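Side-chain contacts in sensory box/GGDEF family protein (Caulobacter crescentus, PDB 4YME), which probably takes part in turnover of the bacterial second messenger cyclic di-GMP, this chain being the GGDEF domain of a larger membrane protein that also carries an EAL domain: residues N14-R19 against A78-D83; A21-R26 against V88-G93; S33-C38 against A97-L102. All blocks are in the same frame, centred on the assembly; numbering follows the deposited sequence. Where two conformers were deposited one is given.

From the N terminus, helix 13-30 supplies the first segments of contacts 1 and 2, and strand 33-41, next in the chain, that of contact 3. Contact 1 closes a loop of 58 intervening residues on edge strand 76-81, contact 2 one of 61 on strand 84-91, and contact 3 one of 58 on helix 95-109. None nests inside another: the segments alternate, so all three loops cross. Contacts 1 and 2 lay helix 13-30 on one face of the four-stranded antiparallel sheet and touch where Leu-16 CD1 meets Val-88 CG2 at 3.8 Å. Contact 3 packs a helix on the other face; its strand adjoins strand 84-91.

Contact 1: residues N14-R19 against A78-D83; sequences NSLQMR and ARLGGD
Leu-16 of the helix meets Ala-78 and Leu-80 of the strand, while the guanidinium of Arg-79 meets Gly-82 of its own segment at its edge. Arg-79 NH1 donates to Gly-82 O at 2.8 Å, in the carbonyl plane and on a lone pair, with an N-H...O angle of 161°; the oxygen is also only 1° out of the guanidinium plane. Residues 81-85 spell the GGDEF motif at the turn between strands 76-81 and 84-91, which in active diguanylate cyclases belongs to the catalytic site. Gly-81 and Gly-82 both have positive phi, though in different regions, each of which glycine enters more easily than other residues. Arg-79 NE also forms a salt bridge with Asp-5; this and the bond to Gly-82 O help to fix the flat end of the side chain and tie the turn to the N-terminal segment.

Ala-78 and Arg-79 point to opposite sides of the strand, Ala-78 toward helix 13-30. Its small methyl lets the helix come close, the CA atoms of Leu-16 and Ala-78 being 6.2 Å apart. CB of Leu-16 rests on CB of Ala-78 at 3.9 Å. With CG turned opposite the backbone N (chi1 166°), the branched end of Leu-16 reaches further across the sheet; Ile-86 and Val-88 of strand 84-91 touch it, and Met-143 of helix 139-156 does as well. A branched, wholly apolar side chain suits this buried place. Leu-80 sets off neither toward the helix nor away from it, but its end comes nearer, bringing its CD2 to 3.6 Å from Leu-16 CD2.

Contact 2: residues A21-R26 against V88-G93; sequences AAAIDR and VQIAGG
NH2 of Arg-26 forms a salt bridge with Glu-32 OE2, just before strand 33-41. Separately, as plain packing, the same Arg-26 NH2 lies 3.9 Å from the CG2 methyl of Ile-90. The guanidinium turns one face to Ile-90, whose CG2 is 4.1 Å from NE of Arg-26 as well. The contact with the isoleucine is therefore apolar packing against a flat group, while the charge is answered by Glu-32. Arginine fits this margin because its chain leaves the helix toward the strand and, stretched out from CG to NE with CG opposite the backbone N (chi1 165°), carries the guanidinium past Ile-90 to Glu-32. Pro-74 touches it too.

Both branches of Ile-90 lie over that face of the guanidinium, CD1 offset toward the rim, while CD1 of Ile-90 also meets Ala-23 CB at 3.8 Å. Ala-23, one turn before Arg-26, faces the strand with a single methyl, which lets the isoleucine approach the helix surface; the CA atoms of Ala-23 and Ile-90 are 7.8 Å apart. A beta-branched residue suits Ile-90 both in its extended strand and in this buried layer, where Leu-34 of the adjoining strand is a neighbour. Such packing of an N-terminal helix on the central antiparallel sheet belongs to the ferredoxin-like fold of GGDEF domains.

Contact 3: residues S33-C38 against A97-L102; sequences SLAVIC and AVAAEL
Strand 33-38 and helix 97-102 run in broadly the same direction, their axes inclined at 38° and 9.0 Å apart at closest approach. The backbones come nearest at Ala-35 and Ala-99, whose CA atoms are 6.3 Å apart, and alternate strand residues, Ser-33, Ala-35 and Ile-37, face the helix.

The two alanines explain the closeness: CB of Ala-35 sits 3.8 Å from CB of Ala-99, with no larger group to hold helix and sheet apart. Further along, where the gap is wider, longer side chains fill it. Ile-37 CD1 reaches Leu-102 CD2 at 3.7 Å, Leu-102 having its CG opposite the backbone N (chi1 173°), while Leu-127 of the neighbouring strand 125-131 also touches the isoleucine.

At the start of the strand Ser-33 is modelled in two conformers; in the one described, OG of Ser-33 packs on Val-98 CG1 at 3.6 Å and hydrogen-bonds Gly-92 O, a bond that would satisfy the hydroxyl in this buried place. Helix 95-109 lies on the path from strand 84-91 to strand 125-131, two parallel strands with 33-41 between them, and so forms part of the second beta-alpha-beta crossover of the ferredoxin-like fold.

Contact 1: residues N14-R19 against A78-D83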
ATOM      1  N   ASN A  14      -7.694  11.315   1.713  1.00 23.92           N
ATOM      2  CA  ASN A  14      -8.963  11.675   2.429  0.50 25.66           C
ATOM      3  C   ASN A  14      -9.771  10.433   2.736  1.00 24.81           C
ATOM      4  O   ASN A  14     -10.183  10.173   3.887  1.00 22.62           O
ATOM      5  CB  ASN A  14      -9.850  12.635   1.572  0.50 27.54           C
ATOM      6  CG  ASN A  14     -11.363  12.626   1.990  0.50 29.14           C
ATOM      7  OD1 ASN A  14     -11.698  12.728   3.179  0.50 29.80           O
ATOM      8  ND2 ASN A  14     -12.267  12.504   0.993  0.50 29.85           N
ATOM      9  N   SER A  15     -10.065   9.661   1.682  1.00 22.94           N
ATOM     10  CA  SER A  15     -10.960   8.503   1.858  1.00 21.08           C
ATOM     11  C   SER A  15     -10.260   7.386   2.592  1.00 19.14           C
ATOM     12  O   SER A  15     -10.879   6.718   3.380  1.00 18.95           O
ATOM     13  CB  SER A  15     -11.589   7.992   0.572  1.00 22.89           C
ATOM     14  OG  SER A  15     -10.634   7.740  -0.431  1.00 25.57           O
ATOM     15  N   LEU A  16      -8.953   7.237   2.414  1.00 18.68           N
ATOM     16  CA  LEU A  16      -8.198   6.314   3.238  1.00 18.52           C
ATOM     17  C   LEU A  16      -8.350   6.585   4.728  1.00 17.45           C
ATOM     18  O   LEU A  16      -8.654   5.697   5.534  1.00 16.09           O
ATOM     19  CB  LEU A  16      -6.696   6.356   2.842  1.00 18.89           C
ATOM     20  CG  LEU A  16      -5.744   5.688   3.831  1.00 22.25           C
ATOM     21  CD1 LEU A  16      -6.033   4.199   3.766  1.00 22.73           C
ATOM     22  CD2 LEU A  16      -4.276   6.062   3.518  1.00 23.92           C
ATOM     23  N   GLN A  17      -8.126   7.835   5.104  1.00 19.22           N
ATOM     24  CA  GLN A  17      -8.177   8.186   6.531  1.00 21.21           C
ATOM     25  C   GLN A  17      -9.585   7.918   7.077  1.00 20.12           C
ATOM     26  O   GLN A  17      -9.734   7.354   8.176  1.00 19.80           O
ATOM     27  CB  GLN A  17      -7.806   9.664   6.695  1.00 24.75           C
ATOM     28  CG  GLN A  17      -7.711  10.106   8.164  1.00 29.00           C
ATOM     29  CD  GLN A  17      -9.086  10.408   8.807  1.00 33.99           C
ATOM     30  OE1 GLN A  17     -10.079  10.760   8.113  1.00 36.11           O
ATOM     31  NE2 GLN A  17      -9.152  10.250  10.152  1.00 36.55           N
HETATM   32  N   MSE A  18     -10.624   8.253   6.300  1.00 20.81           N
HETATM   33  CA  MSE A  18     -12.021   8.058   6.777  1.00 22.59           C
HETATM   34  C   MSE A  18     -12.337   6.565   6.958  1.00 19.94           C
HETATM   35  O   MSE A  18     -12.934   6.141   7.935  1.00 18.97           O
HETATM   36  CB  MSE A  18     -13.040   8.617   5.808  1.00 27.63           C
HETATM   37  CG  MSE A  18     -12.958  10.073   5.688  1.00 33.94           C
HETATM   38 SE   MSE A  18     -14.246  10.810   4.417  0.75 50.47          SE
HETATM   39  CE  MSE A  18     -14.322   9.610   2.910  1.00 43.85           C
ATOM     40  N   ARG A  19     -11.947   5.784   5.977  1.00 18.85           N
ATOM     41  CA  ARG A  19     -12.249   4.354   6.004  0.50 18.43           C
ATOM     42  C   ARG A  19     -11.414   3.615   7.057  1.00 16.83           C
ATOM     43  O   ARG A  19     -11.904   2.689   7.681  1.00 16.60           O
ATOM     44  CB  ARG A  19     -12.112   3.746   4.616  0.50 19.20           C
ATOM     45  CG  ARG A  19     -13.293   4.129   3.677  0.50 20.96           C
ATOM     46  CD  ARG A  19     -13.232   3.361   2.382  0.50 22.91           C
ATOM     47  NE  ARG A  19     -13.455   1.926   2.635  0.50 23.32           N
ATOM     48  CZ  ARG A  19     -13.476   0.980   1.695  0.50 23.94           C
ATOM     49  NH1 ARG A  19     -13.266   1.308   0.432  0.50 24.07           N
ATOM     50  NH2 ARG A  19     -13.666  -0.283   2.015  0.50 23.18           N
ATOM     51  N   ALA A  78      -5.121   2.541  -1.325  1.00 14.10           N
ATOM     52  CA  ALA A  78      -5.035   3.970  -1.603  1.00 14.75           C
ATOM     53  C   ALA A  78      -3.693   4.329  -2.227  1.00 14.91           C
ATOM     54  O   ALA A  78      -2.721   3.596  -1.994  1.00 14.72           O
ATOM     55  CB  ALA A  78      -5.180   4.785  -0.358  1.00 16.14           C
ATOM     56  N   ARG A  79      -3.634   5.398  -3.001  1.00 15.25           N
ATOM     57  CA  ARG A  79      -2.350   5.993  -3.377  1.00 15.52           C
ATOM     58  C   ARG A  79      -2.313   7.356  -2.692  1.00 18.68           C
ATOM     59  O   ARG A  79      -3.262   8.133  -2.795  1.00 20.23           O
ATOM     60  CB  ARG A  79      -2.220   6.163  -4.890  1.00 15.86           C
ATOM     61  CG  ARG A  79      -0.828   6.693  -5.290  1.00 16.88           C
ATOM     62  CD  ARG A  79      -0.603   6.809  -6.789  1.00 18.17           C
ATOM     63  NE  ARG A  79      -1.315   7.928  -7.300  1.00 18.94           N
ATOM     64  CZ  ARG A  79      -0.798   9.143  -7.541  1.00 19.29           C
ATOM     65  NH1 ARG A  79       0.490   9.462  -7.332  1.00 21.00           N
ATOM     66  NH2 ARG A  79      -1.586  10.074  -8.001  1.00 20.67           N
ATOM     67  N   LEU A  80      -1.249   7.634  -1.945  1.00 21.96           N
ATOM     68  CA  LEU A  80      -1.200   8.955  -1.255  1.00 26.92           C
ATOM     69  C   LEU A  80      -0.823  10.094  -2.181  1.00 30.83           C
ATOM     70  O   LEU A  80      -1.387  11.205  -2.080  1.00 35.23           O
ATOM     71  CB  LEU A  80      -0.305   8.886  -0.025  1.00 28.82           C
ATOM     72  CG  LEU A  80      -0.745   7.803   0.974  1.00 31.04           C
ATOM     73  CD1 LEU A  80       0.217   7.646   2.183  1.00 33.15           C
ATOM     74  CD2 LEU A  80      -2.155   8.166   1.440  1.00 33.47           C
ATOM     75  N   GLY A  81       0.008   9.779  -3.164  1.00 27.52           N
ATOM     76  CA  GLY A  81       0.904  10.730  -3.813  1.00 30.49           C
ATOM     77  C   GLY A  81       2.241  10.077  -4.154  1.00 27.87           C
ATOM     78  O   GLY A  81       2.762   9.173  -3.476  1.00 30.74           O
ATOM     79  N   GLY A  82       2.831  10.522  -5.237  1.00 24.23           N
ATOM     80  CA  GLY A  82       4.005   9.868  -5.742  1.00 22.70           C
ATOM     81  C   GLY A  82       3.749   8.400  -5.903  1.00 21.16           C
ATOM     82  O   GLY A  82       2.667   8.000  -6.337  1.00 20.44           O
ATOM     83  N   ASP A  83       4.736   7.616  -5.509  1.00 18.57           N
ATOM     84  CA  ASP A  83       4.709   6.168  -5.532  1.00 18.07           C
ATOM     85  C   ASP A  83       4.469   5.544  -4.163  1.00 17.55           C
ATOM     86  O   ASP A  83       4.844   4.389  -3.955  1.00 18.15           O
ATOM     87  CB  ASP A  83       5.988   5.612  -6.114  1.00 18.54           C
ATOM     88  CG  ASP A  83       7.223   5.886  -5.231  1.00 19.80           C
ATOM     89  OD1 ASP A  83       7.282   6.950  -4.576  1.00 21.84           O
ATOM     90  OD2 ASP A  83       8.089   5.001  -5.217  1.00 21.26           O
TER

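Contact 2: residues A21-R26 against V88-G93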
ATOM      1  N   ALA A  21     -10.319   5.040   9.898  1.00 16.18           N
ATOM      2  CA  ALA A  21     -10.921   5.391  11.201  1.00 17.16           C
ATOM      3  C   ALA A  21     -12.153   4.529  11.461  1.00 16.13           C
ATOM      4  O   ALA A  21     -12.341   4.035  12.608  1.00 17.45           O
ATOM      5  CB  ALA A  21     -11.259   6.840  11.250  1.00 18.35           C
ATOM      6  N   ALA A  22     -12.975   4.332  10.428  1.00 16.39           N
ATOM      7  CA  ALA A  22     -14.197   3.493  10.600  1.00 17.05           C
ATOM      8  C   ALA A  22     -13.823   2.040  10.880  1.00 16.53           C
ATOM      9  O   ALA A  22     -14.463   1.349  11.686  1.00 17.48           O
ATOM     10  CB  ALA A  22     -15.086   3.606   9.390  1.00 17.79           C
ATOM     11  N   ALA A  23     -12.766   1.560  10.223  1.00 16.30           N
ATOM     12  CA  ALA A  23     -12.298   0.182  10.385  1.00 16.24           C
ATOM     13  C   ALA A  23     -11.845  -0.059  11.812  1.00 16.99           C
ATOM     14  O   ALA A  23     -12.076  -1.136  12.347  1.00 16.98           O
ATOM     15  CB  ALA A  23     -11.156  -0.120   9.406  1.00 17.54           C
ATOM     16  N   ILE A  24     -11.195   0.918  12.434  1.00 17.41           N
ATOM     17  CA  ILE A  24     -10.778   0.777  13.824  1.00 18.14           C
ATOM     18  C   ILE A  24     -12.014   0.497  14.702  1.00 18.44           C
ATOM     19  O   ILE A  24     -11.991  -0.389  15.540  1.00 19.29           O
ATOM     20  CB  ILE A  24      -9.960   2.033  14.296  1.00 18.93           C
ATOM     21  CG1 ILE A  24      -8.598   2.048  13.619  1.00 19.20           C
ATOM     22  CG2 ILE A  24      -9.846   2.076  15.823  1.00 19.27           C
ATOM     23  CD1 ILE A  24      -7.845   3.402  13.734  1.00 20.27           C
ATOM     24  N   ASP A  25     -13.082   1.282  14.522  1.00 18.68           N
ATOM     25  CA  ASP A  25     -14.283   1.061  15.321  1.00 19.43           C
ATOM     26  C   ASP A  25     -14.876  -0.341  15.061  1.00 18.33           C
ATOM     27  O   ASP A  25     -15.347  -1.002  15.987  1.00 19.08           O
ATOM     28  CB  ASP A  25     -15.343   2.104  15.038  1.00 21.84           C
ATOM     29  CG  ASP A  25     -14.962   3.495  15.545  1.00 23.36           C
ATOM     30  OD1 ASP A  25     -14.075   3.578  16.421  1.00 25.74           O
ATOM     31  OD2 ASP A  25     -15.521   4.457  14.974  1.00 25.26           O
ATOM     32  N   ARG A  26     -14.874  -0.765  13.803  1.00 17.58           N
ATOM     33  CA  ARG A  26     -15.342  -2.087  13.453  1.00 16.77           C
ATOM     34  C   ARG A  26     -14.584  -3.211  14.183  1.00 17.36           C
ATOM     35  O   ARG A  26     -15.195  -4.085  14.817  1.00 17.39           O
ATOM     36  CB  ARG A  26     -15.338  -2.273  11.939  1.00 16.12           C
ATOM     37  CG  ARG A  26     -15.474  -3.704  11.506  1.00 15.81           C
ATOM     38  CD  ARG A  26     -15.474  -3.867  10.012  1.00 15.91           C
ATOM     39  NE  ARG A  26     -15.236  -5.251   9.645  1.00 15.70           N
ATOM     40  CZ  ARG A  26     -15.489  -5.741   8.439  1.00 17.02           C
ATOM     41  NH1 ARG A  26     -16.039  -4.972   7.489  1.00 16.42           N
ATOM     42  NH2 ARG A  26     -15.247  -7.004   8.198  1.00 16.82           N
ATOM     43  N   VAL A  88      -4.921  -1.340   3.588  1.00 13.57           N
ATOM     44  CA  VAL A  88      -5.495  -1.650   4.883  1.00 14.53           C
ATOM     45  C   VAL A  88      -6.135  -3.009   4.834  1.00 14.91           C
ATOM     46  O   VAL A  88      -7.027  -3.251   4.030  1.00 14.74           O
ATOM     47  CB  VAL A  88      -6.495  -0.558   5.339  1.00 14.20           C
ATOM     48  CG1 VAL A  88      -7.139  -0.960   6.660  1.00 15.47           C
ATOM     49  CG2 VAL A  88      -5.862   0.809   5.396  1.00 15.57           C
ATOM     50  N   GLN A  89      -5.642  -3.903   5.701  1.00 15.26           N
ATOM     51  CA  GLN A  89      -6.112  -5.284   5.758  1.00 16.12           C
ATOM     52  C   GLN A  89      -6.998  -5.465   6.987  1.00 16.41           C
ATOM     53  O   GLN A  89      -6.588  -5.209   8.100  1.00 16.46           O
ATOM     54  CB  GLN A  89      -4.910  -6.214   5.911  1.00 18.34           C
ATOM     55  CG  GLN A  89      -5.356  -7.657   5.943  1.00 20.60           C
ATOM     56  CD  GLN A  89      -4.229  -8.576   6.436  1.00 20.56           C
ATOM     57  OE1 GLN A  89      -3.544  -8.281   7.443  1.00 23.29           O
ATOM     58  NE2 GLN A  89      -4.056  -9.658   5.751  1.00 23.45           N
ATOM     59  N   ILE A  90      -8.231  -5.920   6.736  1.00 16.44           N
ATOM     60  CA  ILE A  90      -9.117  -6.413   7.782  1.00 17.32           C
ATOM     61  C   ILE A  90      -9.256  -7.913   7.582  1.00 18.86           C
ATOM     62  O   ILE A  90      -9.660  -8.374   6.527  1.00 19.04           O
ATOM     63  CB  ILE A  90     -10.492  -5.755   7.718  1.00 17.17           C
ATOM     64  CG1 ILE A  90     -10.422  -4.269   8.018  1.00 18.12           C
ATOM     65  CG2 ILE A  90     -11.422  -6.398   8.750  1.00 18.01           C
ATOM     66  CD1 ILE A  90     -11.691  -3.447   7.744  1.00 19.75           C
ATOM     67  N   ALA A  91      -8.953  -8.662   8.632  1.00 22.31           N
ATOM     68  CA  ALA A  91      -8.882 -10.126   8.499  1.00 24.24           C
ATOM     69  C   ALA A  91      -9.116 -10.791   9.843  1.00 28.52           C
ATOM     70  O   ALA A  91      -9.535 -10.146  10.771  1.00 25.84           O
ATOM     71  CB  ALA A  91      -7.538 -10.523   7.935  1.00 24.50           C
ATOM     72  N   GLY A  92      -8.851 -12.098   9.921  1.00 37.52           N
ATOM     73  CA  GLY A  92      -9.050 -12.877  11.175  1.00 42.48           C
ATOM     74  C   GLY A  92      -7.765 -13.280  11.868  1.00 49.67           C
ATOM     75  O   GLY A  92      -6.712 -12.640  11.699  1.00 52.84           O
ATOM     76  N   GLY A  93      -7.888 -14.301  12.718  1.00 56.96           N
ATOM     77  CA  GLY A  93      -6.761 -15.114  13.186  1.00 61.48           C
ATOM     78  C   GLY A  93      -5.553 -14.435  13.825  1.00 62.65           C
ATOM     79  O   GLY A  93      -5.682 -13.418  14.512  1.00 64.24           O
TER

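Contact 3: residues S33-C38 against A97-L102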
ATOM      1  N   SER A  33      -8.655  -8.616  12.978  1.00 20.12           N
ATOM      2  CA  SER A  33      -7.347  -7.962  12.926  0.70 20.62           C
ATOM      3  C   SER A  33      -7.354  -6.838  11.901  1.00 19.56           C
ATOM      4  O   SER A  33      -8.068  -6.895  10.899  1.00 19.09           O
ATOM      5  CB  SER A  33      -6.255  -8.950  12.639  0.70 21.52           C
ATOM      6  OG  SER A  33      -6.363  -9.459  11.382  0.70 23.18           O
ATOM      7  N   LEU A  34      -6.580  -5.816  12.202  1.00 18.85           N
ATOM      8  CA  LEU A  34      -6.428  -4.663  11.339  1.00 17.94           C
ATOM      9  C   LEU A  34      -4.944  -4.314  11.231  1.00 16.71           C
ATOM     10  O   LEU A  34      -4.273  -4.144  12.252  1.00 17.31           O
ATOM     11  CB  LEU A  34      -7.189  -3.484  11.930  1.00 18.67           C
ATOM     12  CG  LEU A  34      -7.026  -2.117  11.293  1.00 19.67           C
ATOM     13  CD1 LEU A  34      -7.499  -2.155   9.939  1.00 19.95           C
ATOM     14  CD2 LEU A  34      -7.749  -1.043  12.212  1.00 20.53           C
ATOM     15  N   ALA A  35      -4.467  -4.203  10.004  1.00 16.79           N
ATOM     16  CA  ALA A  35      -3.057  -3.860   9.689  1.00 16.12           C
ATOM     17  C   ALA A  35      -3.004  -2.800   8.621  1.00 15.63           C
ATOM     18  O   ALA A  35      -3.902  -2.753   7.730  1.00 15.88           O
ATOM     19  CB  ALA A  35      -2.296  -5.059   9.198  1.00 17.01           C
ATOM     20  N   VAL A  36      -2.000  -1.946   8.703  1.00 15.34           N
ATOM     21  CA  VAL A  36      -1.760  -0.900   7.699  1.00 15.39           C
ATOM     22  C   VAL A  36      -0.407  -1.168   7.099  1.00 15.44           C
ATOM     23  O   VAL A  36       0.593  -1.228   7.816  1.00 15.89           O
ATOM     24  CB  VAL A  36      -1.851   0.488   8.304  1.00 15.78           C
ATOM     25  CG1 VAL A  36      -1.497   1.574   7.331  1.00 16.75           C
ATOM     26  CG2 VAL A  36      -3.290   0.655   8.959  1.00 16.20           C
ATOM     27  N   ILE A  37      -0.367  -1.221   5.778  1.00 15.48           N
ATOM     28  CA  ILE A  37       0.804  -1.545   5.011  1.00 15.82           C
ATOM     29  C   ILE A  37       1.137  -0.387   4.123  1.00 16.17           C
ATOM     30  O   ILE A  37       0.334  -0.040   3.254  1.00 16.15           O
ATOM     31  CB  ILE A  37       0.610  -2.806   4.196  1.00 17.43           C
ATOM     32  CG1 ILE A  37       0.237  -3.980   5.091  1.00 18.80           C
ATOM     33  CG2 ILE A  37       1.855  -3.115   3.400  1.00 18.88           C
ATOM     34  CD1 ILE A  37      -0.253  -5.215   4.420  1.00 20.94           C
ATOM     35  N   CYS A  38       2.301   0.206   4.319  1.00 16.27           N
ATOM     36  CA  CYS A  38       2.790   1.281   3.471  0.50 17.70           C
ATOM     37  C   CYS A  38       3.788   0.728   2.452  1.00 17.35           C
ATOM     38  O   CYS A  38       4.692  -0.014   2.814  1.00 18.31           O
ATOM     39  CB  CYS A  38       3.423   2.335   4.384  0.50 18.74           C
ATOM     40  SG  CYS A  38       3.980   3.863   3.611  0.50 21.96           S
ATOM     41  N   ALA A  97       1.035 -12.888  11.795  1.00 40.53           N
ATOM     42  CA  ALA A  97       1.046 -13.832  10.664  1.00 39.28           C
ATOM     43  C   ALA A  97       0.184 -13.401   9.470  1.00 35.24           C
ATOM     44  O   ALA A  97       0.644 -13.467   8.336  1.00 33.56           O
ATOM     45  CB  ALA A  97       0.591 -15.213  11.104  1.00 40.70           C
ATOM     46  N   VAL A  98      -1.071 -13.034   9.712  1.00 34.12           N
ATOM     47  CA  VAL A  98      -2.008 -12.755   8.607  1.00 32.36           C
ATOM     48  C   VAL A  98      -1.577 -11.523   7.792  1.00 28.05           C
ATOM     49  O   VAL A  98      -1.734 -11.481   6.542  1.00 26.56           O
ATOM     50  CB  VAL A  98      -3.509 -12.612   9.098  1.00 34.25           C
ATOM     51  CG1 VAL A  98      -3.741 -11.343   9.869  1.00 35.66           C
ATOM     52  CG2 VAL A  98      -4.456 -12.650   7.953  1.00 35.45           C
ATOM     53  N   ALA A  99      -1.033 -10.534   8.516  1.00 28.07           N
ATOM     54  CA  ALA A  99      -0.481  -9.340   7.875  1.00 26.32           C
ATOM     55  C   ALA A  99       0.824  -9.686   7.126  1.00 27.01           C
ATOM     56  O   ALA A  99       0.997  -9.320   5.960  1.00 24.26           O
ATOM     57  CB  ALA A  99      -0.233  -8.279   8.855  1.00 26.44           C
ATOM     58  N   ALA A 100       1.718 -10.443   7.787  1.00 28.67           N
ATOM     59  CA  ALA A 100       2.962 -10.887   7.120  1.00 29.22           C
ATOM     60  C   ALA A 100       2.659 -11.684   5.843  1.00 28.76           C
ATOM     61  O   ALA A 100       3.384 -11.548   4.831  1.00 30.47           O
ATOM     62  CB  ALA A 100       3.801 -11.753   8.089  1.00 30.36           C
ATOM     63  N   GLU A 101       1.592 -12.485   5.849  1.00 28.06           N
ATOM     64  CA  GLU A 101       1.257 -13.299   4.684  1.00 29.89           C
ATOM     65  C   GLU A 101       0.814 -12.425   3.479  1.00 27.15           C
ATOM     66  O   GLU A 101       1.198 -12.645   2.314  1.00 26.80           O
ATOM     67  CB  GLU A 101       0.186 -14.314   5.010  1.00 34.97           C
ATOM     68  CG  GLU A 101      -0.023 -15.347   3.867  1.00 39.63           C
ATOM     69  CD  GLU A 101      -1.092 -14.972   2.828  1.00 42.42           C
ATOM     70  OE1 GLU A 101      -1.914 -14.058   3.068  1.00 47.06           O
ATOM     71  OE2 GLU A 101      -1.122 -15.616   1.742  1.00 46.97           O
ATOM     72  N   LEU A 102      -0.028 -11.452   3.761  1.00 23.77           N
ATOM     73  CA  LEU A 102      -0.411 -10.555   2.705  1.00 22.59           C
ATOM     74  C   LEU A 102       0.780  -9.743   2.241  1.00 21.82           C
ATOM     75  O   LEU A 102       0.919  -9.517   1.039  1.00 22.39           O
ATOM     76  CB  LEU A 102      -1.494  -9.619   3.234  1.00 22.30           C
ATOM     77  CG  LEU A 102      -1.893  -8.481   2.273  1.00 22.17           C
ATOM     78  CD1 LEU A 102      -2.445  -8.942   0.958  1.00 21.84           C
ATOM     79  CD2 LEU A 102      -2.862  -7.537   3.058  1.00 22.57           C
TER